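PDB 6JKK: mitotic checkpoint control protein kinase BUB1 from Drosophila melanogaster, which probably acts as an ATP-dependent protein kinase of the mitotic checkpoint at the kinetochore, the crystallised part being its C-terminal kinase domain. Local coordinates for residues C34-H39 against A120-N125; E54-S59 against G73-S78; L259-Y264 against N281-F286; T289-I294 against T315-A320. All blocks are in the same frame, centred on the assembly; numbering follows the deposited sequence.

Contact 1 (C34-H39 against A120-N125)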
loop_
_atom_site.group_PDB
_atom_site.type_symbol
_atom_site.label_atom_id
_atom_site.label_comp_id
_atom_site.label_asym_id
_atom_site.label_seq_id
_atom_site.Cartn_x
_atom_site.Cartn_y
_atom_site.Cartn_z
ATOM N N CYS A 34 -19.230 -6.840 11.777
ATOM C CA CYS A 34 -18.472 -6.326 12.911
ATOM C C CYS A 34 -19.117 -6.839 14.188
ATOM O O CYS A 34 -20.339 -6.752 14.346
ATOM C CB CYS A 34 -18.496 -4.799 12.905
ATOM S SG CYS A 34 -17.648 -4.020 14.300
ATOM N N GLN A 35 -18.309 -7.394 15.086
ATOM C CA GLN A 35 -18.811 -7.778 16.402
ATOM C C GLN A 35 -18.118 -6.979 17.493
ATOM O O GLN A 35 -16.902 -7.059 17.654
ATOM C CB GLN A 35 -18.638 -9.278 16.665
ATOM C CG GLN A 35 -19.116 -9.687 18.064
ATOM C CD GLN A 35 -19.125 -11.192 18.287
ATOM O OE1 GLN A 35 -18.503 -11.950 17.543
ATOM N NE2 GLN A 35 -19.833 -11.627 19.317
ATOM N N LEU A 36 -18.900 -6.197 18.227
ATOM C CA LEU A 36 -18.417 -5.552 19.442
ATOM C C LEU A 36 -18.339 -6.561 20.586
ATOM O O LEU A 36 -19.289 -7.305 20.827
ATOM C CB LEU A 36 -19.343 -4.398 19.835
ATOM C CG LEU A 36 -18.859 -2.979 19.547
ATOM C CD1 LEU A 36 -18.406 -2.839 18.115
ATOM C CD2 LEU A 36 -19.955 -1.977 19.860
ATOM N N VAL A 37 -17.207 -6.586 21.287
ATOM C CA VAL A 37 -17.064 -7.420 22.482
ATOM C C VAL A 37 -16.400 -6.626 23.602
ATOM O O VAL A 37 -15.807 -5.573 23.359
ATOM C CB VAL A 37 -16.219 -8.695 22.211
ATOM C CG1 VAL A 37 -16.900 -9.608 21.197
ATOM C CG2 VAL A 37 -14.807 -8.323 21.745
ATOM N N GLY A 38 -16.498 -7.130 24.828
ATOM C CA GLY A 38 -15.831 -6.491 25.943
ATOM C C GLY A 38 -14.329 -6.653 25.801
ATOM O O GLY A 38 -13.585 -5.671 25.735
ATOM N N HIS A 39 -13.879 -7.901 25.723
ATOM C CA HIS A 39 -12.449 -8.181 25.743
ATOM C C HIS A 39 -12.029 -9.075 24.585
ATOM O O HIS A 39 -12.564 -10.174 24.417
ATOM C CB HIS A 39 -12.053 -8.839 27.067
ATOM C CG HIS A 39 -10.588 -9.145 27.172
ATOM N ND1 HIS A 39 -9.635 -8.164 27.336
ATOM C CD2 HIS A 39 -9.915 -10.321 27.130
ATOM C CE1 HIS A 39 -8.436 -8.721 27.397
ATOM N NE2 HIS A 39 -8.579 -10.028 27.273
ATOM N N ALA A 120 -14.626 -7.881 11.512
ATOM C CA ALA A 120 -13.984 -7.055 12.529
ATOM C C ALA A 120 -14.432 -7.467 13.918
ATOM O O ALA A 120 -15.625 -7.490 14.216
ATOM C CB ALA A 120 -14.297 -5.573 12.296
ATOM N N LEU A 121 -13.469 -7.790 14.772
ATOM C CA LEU A 121 -13.768 -8.046 16.169
ATOM C C LEU A 121 -13.214 -6.857 16.939
ATOM O O LEU A 121 -12.004 -6.612 16.931
ATOM C CB LEU A 121 -13.108 -9.346 16.620
ATOM C CG LEU A 121 -13.465 -9.903 17.994
ATOM C CD1 LEU A 121 -14.943 -10.271 18.049
ATOM C CD2 LEU A 121 -12.589 -11.109 18.317
ATOM N N VAL A 122 -14.105 -6.104 17.576
ATOM C CA VAL A 122 -13.735 -4.833 18.193
ATOM C C VAL A 122 -14.022 -4.815 19.698
ATOM O O VAL A 122 -15.178 -4.733 20.120
ATOM C CB VAL A 122 -14.467 -3.666 17.495
ATOM C CG1 VAL A 122 -14.084 -2.352 18.122
ATOM C CG2 VAL A 122 -14.136 -3.654 16.005
ATOM N N GLY A 123 -12.966 -4.895 20.505
ATOM C CA GLY A 123 -13.118 -4.900 21.947
ATOM C C GLY A 123 -12.752 -3.568 22.567
ATOM O O GLY A 123 -12.334 -2.643 21.866
ATOM N N ASN A 124 -12.913 -3.473 23.882
ATOM C CA ASN A 124 -12.537 -2.271 24.609
ATOM C C ASN A 124 -11.031 -2.027 24.465
ATOM O O ASN A 124 -10.576 -0.886 24.408
ATOM C CB ASN A 124 -12.872 -2.414 26.098
ATOM C CG ASN A 124 -14.332 -2.781 26.358
ATOM O OD1 ASN A 124 -15.232 -2.425 25.598
ATOM N ND2 ASN A 124 -14.565 -3.486 27.457
ATOM N N ASN A 125 -10.279 -3.124 24.383
ATOM C CA ASN A 125 -8.824 -3.117 24.493
ATOM C C ASN A 125 -8.085 -3.186 23.161
ATOM O O ASN A 125 -6.987 -2.632 23.015
ATOM C CB ASN A 125 -8.399 -4.322 25.328
ATOM C CG ASN A 125 -8.839 -5.651 24.701
ATOM O OD1 ASN A 125 -9.998 -5.812 24.291
ATOM N ND2 ASN A 125 -7.906 -6.597 24.611
#

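Contact 2 (E54-S59 against G73-S78)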
loop_
_atom_site.group_PDB
_atom_site.type_symbol
_atom_site.label_atom_id
_atom_site.label_comp_id
_atom_site.label_asym_id
_atom_site.label_seq_id
_atom_site.Cartn_x
_atom_site.Cartn_y
_atom_site.Cartn_z
ATOM N N GLU A 54 -19.155 -16.934 12.228
ATOM C CA GLU A 54 -18.007 -17.354 11.434
ATOM C C GLU A 54 -16.840 -17.806 12.308
ATOM O O GLU A 54 -16.418 -17.083 13.214
ATOM C CB GLU A 54 -17.580 -16.217 10.508
ATOM C CG GLU A 54 -18.754 -15.569 9.779
ATOM C CD GLU A 54 -19.526 -16.552 8.915
ATOM O OE1 GLU A 54 -20.773 -16.466 8.882
ATOM O OE2 GLU A 54 -18.889 -17.403 8.258
ATOM N N LYS A 55 -16.331 -19.009 12.042
ATOM C CA LYS A 55 -15.196 -19.550 12.792
ATOM C C LYS A 55 -13.919 -19.564 11.953
ATOM O O LYS A 55 -13.950 -19.864 10.756
ATOM C CB LYS A 55 -15.498 -20.959 13.315
ATOM C CG LYS A 55 -14.293 -21.644 13.964
ATOM C CD LYS A 55 -14.628 -23.028 14.480
ATOM C CE LYS A 55 -15.527 -22.953 15.691
ATOM N NZ LYS A 55 -15.721 -24.293 16.318
ATOM N N PHE A 56 -12.801 -19.227 12.587
ATOM C CA PHE A 56 -11.526 -19.139 11.892
ATOM C C PHE A 56 -10.477 -19.971 12.615
ATOM O O PHE A 56 -10.463 -20.022 13.841
ATOM C CB PHE A 56 -11.052 -17.685 11.842
ATOM C CG PHE A 56 -11.983 -16.767 11.110
ATOM C CD1 PHE A 56 -13.107 -16.247 11.741
ATOM C CD2 PHE A 56 -11.727 -16.415 9.794
ATOM C CE1 PHE A 56 -13.969 -15.394 11.066
ATOM C CE2 PHE A 56 -12.577 -15.561 9.106
ATOM C CZ PHE A 56 -13.699 -15.048 9.743
ATOM N N GLU A 57 -9.618 -20.639 11.855
ATOM C CA GLU A 57 -8.407 -21.217 12.426
ATOM C C GLU A 57 -7.425 -20.066 12.541
ATOM O O GLU A 57 -7.322 -19.259 11.620
ATOM C CB GLU A 57 -7.793 -22.250 11.482
ATOM C CG GLU A 57 -8.515 -23.578 11.366
ATOM C CD GLU A 57 -7.890 -24.453 10.290
ATOM O OE1 GLU A 57 -7.013 -23.940 9.559
ATOM O OE2 GLU A 57 -8.275 -25.636 10.172
ATOM N N VAL A 58 -6.729 -19.967 13.669
ATOM C CA VAL A 58 -5.598 -19.049 13.786
ATOM C C VAL A 58 -4.345 -19.918 13.766
ATOM O O VAL A 58 -4.097 -20.664 14.707
ATOM C CB VAL A 58 -5.657 -18.222 15.082
ATOM C CG1 VAL A 58 -4.488 -17.246 15.137
ATOM C CG2 VAL A 58 -6.977 -17.469 15.172
ATOM N N SER A 59 -3.563 -19.831 12.690
ATOM C CA SER A 59 -2.510 -20.819 12.452
ATOM C C SER A 59 -1.111 -20.395 12.904
ATOM O O SER A 59 -0.609 -20.883 13.922
ATOM C CB SER A 59 -2.497 -21.258 10.982
ATOM O OG SER A 59 -3.736 -21.847 10.618
ATOM N N GLY A 73 -4.451 -17.470 8.980
ATOM C CA GLY A 73 -5.408 -18.478 9.390
ATOM C C GLY A 73 -6.310 -18.879 8.242
ATOM O O GLY A 73 -5.927 -18.768 7.072
ATOM N N LYS A 74 -7.508 -19.351 8.566
ATOM C CA LYS A 74 -8.445 -19.738 7.520
ATOM C C LYS A 74 -9.890 -19.659 7.976
ATOM O O LYS A 74 -10.231 -20.110 9.069
ATOM C CB LYS A 74 -8.138 -21.154 7.018
ATOM C CG LYS A 74 -9.090 -21.648 5.929
ATOM C CD LYS A 74 -8.666 -23.011 5.399
ATOM C CE LYS A 74 -7.283 -22.954 4.775
ATOM N NZ LYS A 74 -6.809 -24.303 4.342
ATOM N N HIS A 75 -10.728 -19.068 7.129
ATOM C CA HIS A 75 -12.174 -19.111 7.301
ATOM C C HIS A 75 -12.640 -20.514 6.908
ATOM O O HIS A 75 -12.626 -20.873 5.729
ATOM C CB HIS A 75 -12.834 -18.050 6.415
ATOM C CG HIS A 75 -14.318 -17.932 6.600
ATOM N ND1 HIS A 75 -15.199 -17.950 5.544
ATOM C CD2 HIS A 75 -15.068 -17.781 7.717
ATOM C CE1 HIS A 75 -16.435 -17.823 5.999
ATOM N NE2 HIS A 75 -16.383 -17.720 7.315
ATOM N N LEU A 76 -13.028 -21.307 7.903
ATOM C CA LEU A 76 -13.333 -22.725 7.706
ATOM C C LEU A 76 -14.429 -23.004 6.666
ATOM O O LEU A 76 -14.313 -23.933 5.861
ATOM C CB LEU A 76 -13.694 -23.363 9.049
ATOM C CG LEU A 76 -12.538 -23.368 10.045
ATOM C CD1 LEU A 76 -12.938 -23.944 11.393
ATOM C CD2 LEU A 76 -11.402 -24.162 9.458
ATOM N N LYS A 77 -15.485 -22.196 6.693
ATOM C CA LYS A 77 -16.624 -22.363 5.791
ATOM C C LYS A 77 -16.196 -22.182 4.335
ATOM O O LYS A 77 -16.564 -22.970 3.458
ATOM C CB LYS A 77 -17.719 -21.354 6.153
ATOM C CG LYS A 77 -19.044 -21.541 5.432
ATOM C CD LYS A 77 -20.136 -20.701 6.089
ATOM C CE LYS A 77 -20.354 -21.101 7.548
ATOM N NZ LYS A 77 -20.980 -20.004 8.349
ATOM N N SER A 78 -15.404 -21.144 4.098
ATOM C CA SER A 78 -14.945 -20.775 2.765
ATOM C C SER A 78 -13.720 -21.562 2.321
ATOM O O SER A 78 -13.553 -21.852 1.133
ATOM C CB SER A 78 -14.572 -19.292 2.755
ATOM O OG SER A 78 -15.405 -18.557 1.884
HETATM O O HOH W 1 -16.218 -20.710 8.910
#

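Contact 3 (L259-Y264 against N281-F286)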
loop_
_atom_site.group_PDB
_atom_site.type_symbol
_atom_site.label_atom_id
_atom_site.label_comp_id
_atom_site.label_asym_id
_atom_site.label_seq_id
_atom_site.Cartn_x
_atom_site.Cartn_y
_atom_site.Cartn_z
ATOM N N LEU A 259 12.468 -2.371 -6.064
ATOM C CA LEU A 259 12.256 -3.389 -7.084
ATOM C C LEU A 259 13.382 -3.363 -8.114
ATOM O O LEU A 259 13.932 -4.405 -8.475
ATOM C CB LEU A 259 10.905 -3.174 -7.780
ATOM C CG LEU A 259 9.652 -3.253 -6.903
ATOM C CD1 LEU A 259 8.392 -3.055 -7.733
ATOM C CD2 LEU A 259 9.600 -4.580 -6.192
ATOM N N LEU A 260 13.718 -2.165 -8.584
ATOM C CA LEU A 260 14.750 -1.993 -9.609
ATOM C C LEU A 260 16.157 -2.351 -9.126
ATOM O O LEU A 260 16.944 -2.964 -9.862
ATOM C CB LEU A 260 14.757 -0.545 -10.112
ATOM C CG LEU A 260 13.831 -0.110 -11.244
ATOM C CD1 LEU A 260 13.991 1.371 -11.532
ATOM C CD2 LEU A 260 14.108 -0.921 -12.502
ATOM N N PHE A 261 16.476 -1.954 -7.897
ATOM C CA PHE A 261 17.861 -1.954 -7.448
ATOM C C PHE A 261 18.163 -2.922 -6.303
ATOM O O PHE A 261 19.329 -3.187 -6.003
ATOM C CB PHE A 261 18.299 -0.523 -7.090
ATOM C CG PHE A 261 18.189 0.451 -8.238
ATOM C CD1 PHE A 261 18.873 0.219 -9.429
ATOM C CD2 PHE A 261 17.414 1.597 -8.121
ATOM C CE1 PHE A 261 18.776 1.110 -10.491
ATOM C CE2 PHE A 261 17.309 2.495 -9.173
ATOM C CZ PHE A 261 17.989 2.252 -10.362
ATOM N N GLY A 262 17.125 -3.451 -5.664
ATOM C CA GLY A 262 17.327 -4.358 -4.544
ATOM C C GLY A 262 17.771 -3.638 -3.283
ATOM O O GLY A 262 18.110 -4.269 -2.277
ATOM N N ARG A 263 17.767 -2.309 -3.337
ATOM C CA ARG A 263 18.207 -1.497 -2.210
ATOM C C ARG A 263 17.178 -0.427 -1.900
ATOM O O ARG A 263 16.412 -0.028 -2.772
ATOM C CB ARG A 263 19.544 -0.825 -2.517
ATOM C CG ARG A 263 20.741 -1.754 -2.560
ATOM C CD ARG A 263 22.005 -0.952 -2.816
ATOM N NE ARG A 263 21.977 -0.329 -4.136
ATOM C CZ ARG A 263 22.643 -0.784 -5.193
ATOM N NH1 ARG A 263 23.410 -1.863 -5.086
ATOM N NH2 ARG A 263 22.551 -0.154 -6.356
ATOM N N TYR A 264 17.165 0.053 -0.661
ATOM C CA TYR A 264 16.234 1.113 -0.290
ATOM C C TYR A 264 16.675 2.468 -0.839
ATOM O O TYR A 264 17.861 2.704 -1.060
ATOM C CB TYR A 264 16.014 1.132 1.227
ATOM C CG TYR A 264 15.333 -0.135 1.698
ATOM C CD1 TYR A 264 14.014 -0.401 1.345
ATOM C CD2 TYR A 264 16.010 -1.075 2.467
ATOM C CE1 TYR A 264 13.385 -1.557 1.748
ATOM C CE2 TYR A 264 15.386 -2.237 2.879
ATOM C CZ TYR A 264 14.073 -2.472 2.513
ATOM O OH TYR A 264 13.440 -3.627 2.914
ATOM N N ASN A 281 22.320 5.958 -9.483
ATOM C CA ASN A 281 22.230 6.222 -10.913
ATOM C C ASN A 281 21.540 5.072 -11.642
ATOM O O ASN A 281 21.955 3.919 -11.522
ATOM C CB ASN A 281 23.625 6.434 -11.507
ATOM C CG ASN A 281 24.343 7.636 -10.915
ATOM O OD1 ASN A 281 23.767 8.715 -10.783
ATOM N ND2 ASN A 281 25.609 7.450 -10.556
ATOM N N VAL A 282 20.482 5.385 -12.384
ATOM C CA VAL A 282 19.864 4.414 -13.280
ATOM C C VAL A 282 20.896 4.054 -14.346
ATOM O O VAL A 282 21.483 4.946 -14.956
ATOM C CB VAL A 282 18.620 5.002 -13.969
ATOM C CG1 VAL A 282 17.889 3.928 -14.757
ATOM C CG2 VAL A 282 17.687 5.641 -12.937
ATOM N N PRO A 283 21.149 2.749 -14.551
ATOM C CA PRO A 283 22.128 2.317 -15.562
ATOM C C PRO A 283 21.759 2.822 -16.961
ATOM O O PRO A 283 20.579 2.813 -17.297
ATOM C CB PRO A 283 22.033 0.787 -15.506
ATOM C CG PRO A 283 21.531 0.487 -14.119
ATOM C CD PRO A 283 20.597 1.615 -13.785
ATOM N N ARG A 284 22.743 3.256 -17.751
ATOM C CA ARG A 284 22.479 3.791 -19.096
ATOM C C ARG A 284 21.717 2.781 -19.951
ATOM O O ARG A 284 20.913 3.157 -20.807
ATOM C CB ARG A 284 23.793 4.149 -19.805
ATOM C CG ARG A 284 23.766 5.353 -20.793
ATOM C CD ARG A 284 22.454 5.597 -21.570
ATOM N NE ARG A 284 22.041 4.475 -22.414
ATOM C CZ ARG A 284 21.267 4.587 -23.492
ATOM N NH1 ARG A 284 20.828 5.777 -23.877
ATOM N NH2 ARG A 284 20.937 3.507 -24.191
ATOM N N TYR A 285 21.971 1.499 -19.724
ATOM C CA TYR A 285 21.335 0.473 -20.540
ATOM C C TYR A 285 19.890 0.185 -20.133
ATOM O O TYR A 285 19.144 -0.452 -20.886
ATOM C CB TYR A 285 22.174 -0.801 -20.574
ATOM C CG TYR A 285 22.640 -1.295 -19.234
ATOM C CD1 TYR A 285 23.884 -0.930 -18.733
ATOM C CD2 TYR A 285 21.853 -2.148 -18.481
ATOM C CE1 TYR A 285 24.320 -1.389 -17.515
ATOM C CE2 TYR A 285 22.277 -2.613 -17.262
ATOM C CZ TYR A 285 23.513 -2.231 -16.786
ATOM O OH TYR A 285 23.938 -2.693 -15.566
ATOM N N PHE A 286 19.487 0.666 -18.957
ATOM C CA PHE A 286 18.072 0.668 -18.601
ATOM C C PHE A 286 17.371 1.673 -19.494
ATOM O O PHE A 286 18.014 2.386 -20.265
ATOM C CB PHE A 286 17.845 1.089 -17.142
ATOM C CG PHE A 286 17.939 -0.037 -16.152
ATOM C CD1 PHE A 286 17.303 0.060 -14.917
ATOM C CD2 PHE A 286 18.684 -1.173 -16.438
ATOM C CE1 PHE A 286 17.398 -0.971 -13.985
ATOM C CE2 PHE A 286 18.786 -2.207 -15.519
ATOM C CZ PHE A 286 18.144 -2.107 -14.289
#

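Contact 4 (T289-I294 against T315-A320)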
loop_
_atom_site.group_PDB
_atom_site.type_symbol
_atom_site.label_atom_id
_atom_site.label_comp_id
_atom_site.label_asym_id
_atom_site.label_seq_id
_atom_site.Cartn_x
_atom_site.Cartn_y
_atom_site.Cartn_z
ATOM N N THR A 289 16.171 7.448 -19.538
ATOM C CA THR A 289 15.359 8.650 -19.697
ATOM C C THR A 289 13.960 8.444 -19.117
ATOM O O THR A 289 13.419 9.329 -18.451
ATOM C CB THR A 289 15.275 9.076 -21.180
ATOM O OG1 THR A 289 16.598 9.302 -21.681
ATOM C CG2 THR A 289 14.466 10.355 -21.330
ATOM N N MET A 290 13.382 7.269 -19.349
ATOM C CA MET A 290 12.045 6.981 -18.844
ATOM C C MET A 290 12.009 6.937 -17.320
ATOM O O MET A 290 11.170 7.596 -16.692
ATOM C CB MET A 290 11.512 5.663 -19.407
ATOM C CG MET A 290 10.155 5.284 -18.833
ATOM S SD MET A 290 9.732 3.557 -19.120
ATOM C CE MET A 290 10.800 2.756 -17.920
ATOM N N TRP A 291 12.905 6.151 -16.724
ATOM C CA TRP A 291 12.946 6.028 -15.270
ATOM C C TRP A 291 13.262 7.371 -14.626
ATOM O O TRP A 291 12.665 7.734 -13.610
ATOM C CB TRP A 291 13.972 4.980 -14.823
ATOM C CG TRP A 291 13.522 3.562 -15.045
ATOM C CD1 TRP A 291 14.089 2.641 -15.883
ATOM C CD2 TRP A 291 12.400 2.912 -14.433
ATOM N NE1 TRP A 291 13.388 1.457 -15.827
ATOM C CE2 TRP A 291 12.349 1.597 -14.940
ATOM C CE3 TRP A 291 11.436 3.311 -13.503
ATOM C CZ2 TRP A 291 11.371 0.682 -14.549
ATOM C CZ3 TRP A 291 10.465 2.400 -13.112
ATOM C CH2 TRP A 291 10.440 1.102 -13.636
ATOM N N GLU A 292 14.197 8.109 -15.218
ATOM C CA GLU A 292 14.529 9.433 -14.697
ATOM C C GLU A 292 13.328 10.386 -14.771
ATOM O O GLU A 292 13.090 11.150 -13.832
ATOM C CB GLU A 292 15.778 10.004 -15.377
ATOM C CG GLU A 292 17.062 9.271 -14.968
ATOM C CD GLU A 292 18.320 9.851 -15.588
ATOM O OE1 GLU A 292 18.206 10.637 -16.551
ATOM O OE2 GLU A 292 19.424 9.509 -15.112
ATOM N N ASN A 293 12.563 10.320 -15.864
ATOM C CA ASN A 293 11.301 11.056 -15.970
ATOM C C ASN A 293 10.354 10.708 -14.826
ATOM O O ASN A 293 9.830 11.588 -14.141
ATOM C CB ASN A 293 10.593 10.758 -17.303
ATOM C CG ASN A 293 11.117 11.595 -18.464
ATOM O OD1 ASN A 293 11.901 12.528 -18.281
ATOM N ND2 ASN A 293 10.661 11.270 -19.672
ATOM N N ILE A 294 10.121 9.411 -14.641
ATOM C CA ILE A 294 9.206 8.930 -13.615
ATOM C C ILE A 294 9.629 9.373 -12.213
ATOM O O ILE A 294 8.817 9.918 -11.463
ATOM C CB ILE A 294 9.070 7.391 -13.665
ATOM C CG1 ILE A 294 8.465 6.954 -15.003
ATOM C CG2 ILE A 294 8.213 6.886 -12.501
ATOM C CD1 ILE A 294 8.600 5.460 -15.275
ATOM N N THR A 315 1.461 5.587 -19.326
ATOM C CA THR A 315 1.655 5.586 -20.779
ATOM C C THR A 315 3.129 5.417 -21.145
ATOM O O THR A 315 3.469 4.669 -22.070
ATOM C CB THR A 315 1.078 6.854 -21.419
ATOM O OG1 THR A 315 -0.345 6.863 -21.231
ATOM C CG2 THR A 315 1.386 6.904 -22.925
ATOM N N GLN A 316 4.006 6.097 -20.411
ATOM C CA GLN A 316 5.434 5.997 -20.685
ATOM C C GLN A 316 5.919 4.565 -20.505
ATOM O O GLN A 316 6.671 4.048 -21.340
ATOM C CB GLN A 316 6.231 6.962 -19.800
ATOM C CG GLN A 316 5.986 8.443 -20.121
ATOM C CD GLN A 316 7.034 9.345 -19.499
ATOM O OE1 GLN A 316 8.236 9.107 -19.643
ATOM N NE2 GLN A 316 6.586 10.384 -18.802
ATOM N N LEU A 317 5.477 3.930 -19.422
ATOM C CA LEU A 317 5.838 2.547 -19.135
ATOM C C LEU A 317 5.286 1.573 -20.178
ATOM O O LEU A 317 5.989 0.655 -20.603
ATOM C CB LEU A 317 5.365 2.159 -17.733
ATOM C CG LEU A 317 6.099 2.843 -16.581
ATOM C CD1 LEU A 317 5.269 2.779 -15.296
ATOM C CD2 LEU A 317 7.467 2.203 -16.367
ATOM N N LYS A 318 4.035 1.769 -20.584
ATOM C CA LYS A 318 3.421 0.907 -21.590
ATOM C C LYS A 318 4.160 0.994 -22.921
ATOM O O LYS A 318 4.281 -0.001 -23.643
ATOM C CB LYS A 318 1.970 1.310 -21.813
ATOM C CG LYS A 318 1.148 1.358 -20.552
ATOM C CD LYS A 318 0.415 0.080 -20.297
ATOM C CE LYS A 318 -1.027 0.388 -19.949
ATOM N NZ LYS A 318 -1.500 1.457 -20.863
ATOM N N CYS A 319 4.638 2.190 -23.254
ATOM C CA CYS A 319 5.366 2.396 -24.505
ATOM C C CYS A 319 6.679 1.622 -24.492
ATOM O O CYS A 319 7.077 1.036 -25.493
ATOM C CB CYS A 319 5.653 3.879 -24.730
ATOM S SG CYS A 319 4.221 4.848 -25.240
ATOM N N ALA A 320 7.347 1.624 -23.347
ATOM C CA ALA A 320 8.600 0.902 -23.214
ATOM C C ALA A 320 8.344 -0.600 -23.263
ATOM O O ALA A 320 9.096 -1.346 -23.896
ATOM C CB ALA A 320 9.307 1.293 -21.919
#

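Contact 1 (C34-H39 against A120-N125)
The imidazole of His-39 and the side-chain amide of Asn-125 lie close to parallel, their planes 19° apart, although the amide approaches the ring at a slant. Asn-125 ND2 is 3.5 Å from His-39 CE1, while the amide itself is held at both polar atoms by residues flanking the segments, Val-40 O taking the ND2 hydrogen. The other amide of this end, that of Asn-124, has its ND2 beside Gly-38 O, but the angle is too poor for a bond, and the carbonyl instead receives the backbone N of Asn-124 at 3.0 Å.

Toward the start of the segments the backbones run in parallel and exchange three bonds. Gln-35 N meets Ala-120 O at 2.8 Å; Val-122 N reaches Gln-35 O, and Val-37 N reaches Val-122 O. Cys-34, Leu-36 and Val-122 share one face of the sheet, where Cys-34 SG touches Val-122 CG2 at 3.9 Å and helix 92-104 packs nearby. On the other face Gln-35 lies alongside Leu-121, its OE1 bonded to His-52 N. Val-37, just past the last bridge, reaches Leu-121 CD1 with its CG1 at 3.8 Å, the two side chains crossing at about a right angle. The arrangement extends the kinase N-lobe sheet: strand 34-36, near the N terminus of the chain, is added in parallel to an edge of the otherwise antiparallel five-stranded core.

Contact 2 (E54-S59 against G73-S78)
Glu-57 and Lys-74 form the hydrogen-bonded pair in the middle of three bridges near the open end of an antiparallel hairpin, the first two strands of the protein kinase fold, joined farther on by the glycine-rich loop. The strand axes run at 163° and approach to 4.5 Å. Glu-57 N donates to Lys-74 O at 2.9 Å, and Lys-74 N returns a bond to Glu-57 O at 3.1 Å. Phe-56 with His-75 and Val-58 with Gly-73 flank this pair as non-hydrogen-bonded partners.

His-75 CD2 lies over one face of the Phe-56 ring, 3.6 Å from Phe-56 CE2, the two rings inclined. The imidazole is also held at its edge: His-75 NE2 donates in the ring plane to the anti lone pair of Glu-54 OE2 at 2.7 Å. A bend at chi2 (-60°) carries that carboxylate round to the ring, and Lys-77 NZ forms a salt bridge to the same oxygen, its hydrogen bond weak. On the Glu-57 side, Leu-76 splits its branches, CD1 against the Lys-55 chain and CD2 against Glu-57 CG at 3.5 Å. Beyond Phe-56 and His-75, a water donates to Lys-55 O and accepts from Lys-77 N at 2.8 Å.

Contact 3 (L259-Y264 against N281-F286)
Pro-283 O accepts the backbone N of Phe-286 at 2.9 Å, closing a type I beta turn that presents both residues to the end of helix 246-261. No hydrogen bond crosses between the segments, so the fit rests on how apolar groups are turned against one another. Pro-283 CD is the atom that both phenyl rings share. It sits 3.8 Å above one face of the Phe-286 ring, displaced toward the rim, and at the same time lies at the edge of the Phe-261 ring, near its plane and 3.8 Å from Phe-261 CE1. The proline and Phe-261 side chains face each other. The neighbouring Phe-261 CZ lies 4.1 Å from Val-282 CA.

Leu-260 works on two rings. Its CB stands 3.9 Å over the centre of the Phe-261 ring, within its own segment, while its branch CD2 extends across to Phe-286 CE1 at 3.6 Å. The leucine and Phe-286 overlap while pointing opposite ways. Chi2 of 178° sets CD1 anti to CA, and the other methyl, CD2, is the one that meets Phe-286. Gly-262, with its positive phi, ends the helix straight after Phe-261 and turns the chain aside.

Helix 246-261, probably the αF helix at the centre of the kinase C-lobe, supplies one side. His-257, a turn earlier, meets the Phe-261 ring edge-to-face. Phe-286 touches Glu-156 of helix 156-175, and Val-282 packs on Trp-291 of helix 288-299, which also meets Leu-260, so the loop after strand 276-278 lies against three helices.

Contact 4 (T289-I294 against T315-A320)
A chi1 of 176° swings the Met-290 chain away from its own backbone N, and a bend at chi3 (75°) lets it carry its sulfur out to the facing helix and fold its methyl back over one face of the Trp-291 indole, near the rim. Met-290 SD comes to rest 3.6 Å from Ala-320 CB, while Met-290 CE also meets Leu-317 CD2 at 3.7 Å. The same CD2 branch receives Ile-294 CD1 at 3.6 Å and lies over one face of the Trp-291 indole, 4.2 Å from Trp-291 CH2. Three residues of helix 288-299 thus converge on one leucine methyl, each side chain crossing that of Leu-317 at about a right angle.

At the more polar margin, Asn-293 ND2 donates a fairly straight hydrogen bond to Gln-316 OE1 at 3.2 Å. The oxygen lies close to the asparagine amide plane, although the two amides are turned almost perpendicular. Arg-296 bonds to Asn-293 OD1, which should fix the rotation of the donor amide. Trp-291 NE1 points elsewhere, to Glu-156 of helix 156-175. The helical segments run antiparallel, at 166°, with axes 10.5 Å apart, and are probably αH and αI of the kinase C-lobe.

The four contacts divide between the two lobes of the kinase. Contacts 1 and 2 belong to one N-lobe sheet, their centres about 18 Å apart without touching, and contact 2 is nested in the chain loop that contact 1 closes. Contacts 3 and 4 follow in series in the helical C-lobe, on the other side of the chain's centre, about 41 to 47 Å away between centres. These two lie about 14 Å apart between centres and do touch, chiefly where Leu-260, Val-282 and Phe-286 meet Trp-291. The predicted ATP-binding Lys-85 lies in strand 80-87 of the shared sheet, so the first pair lies in the lobe that probably binds the nucleotide, whereas the second builds C-lobe structure away from that site.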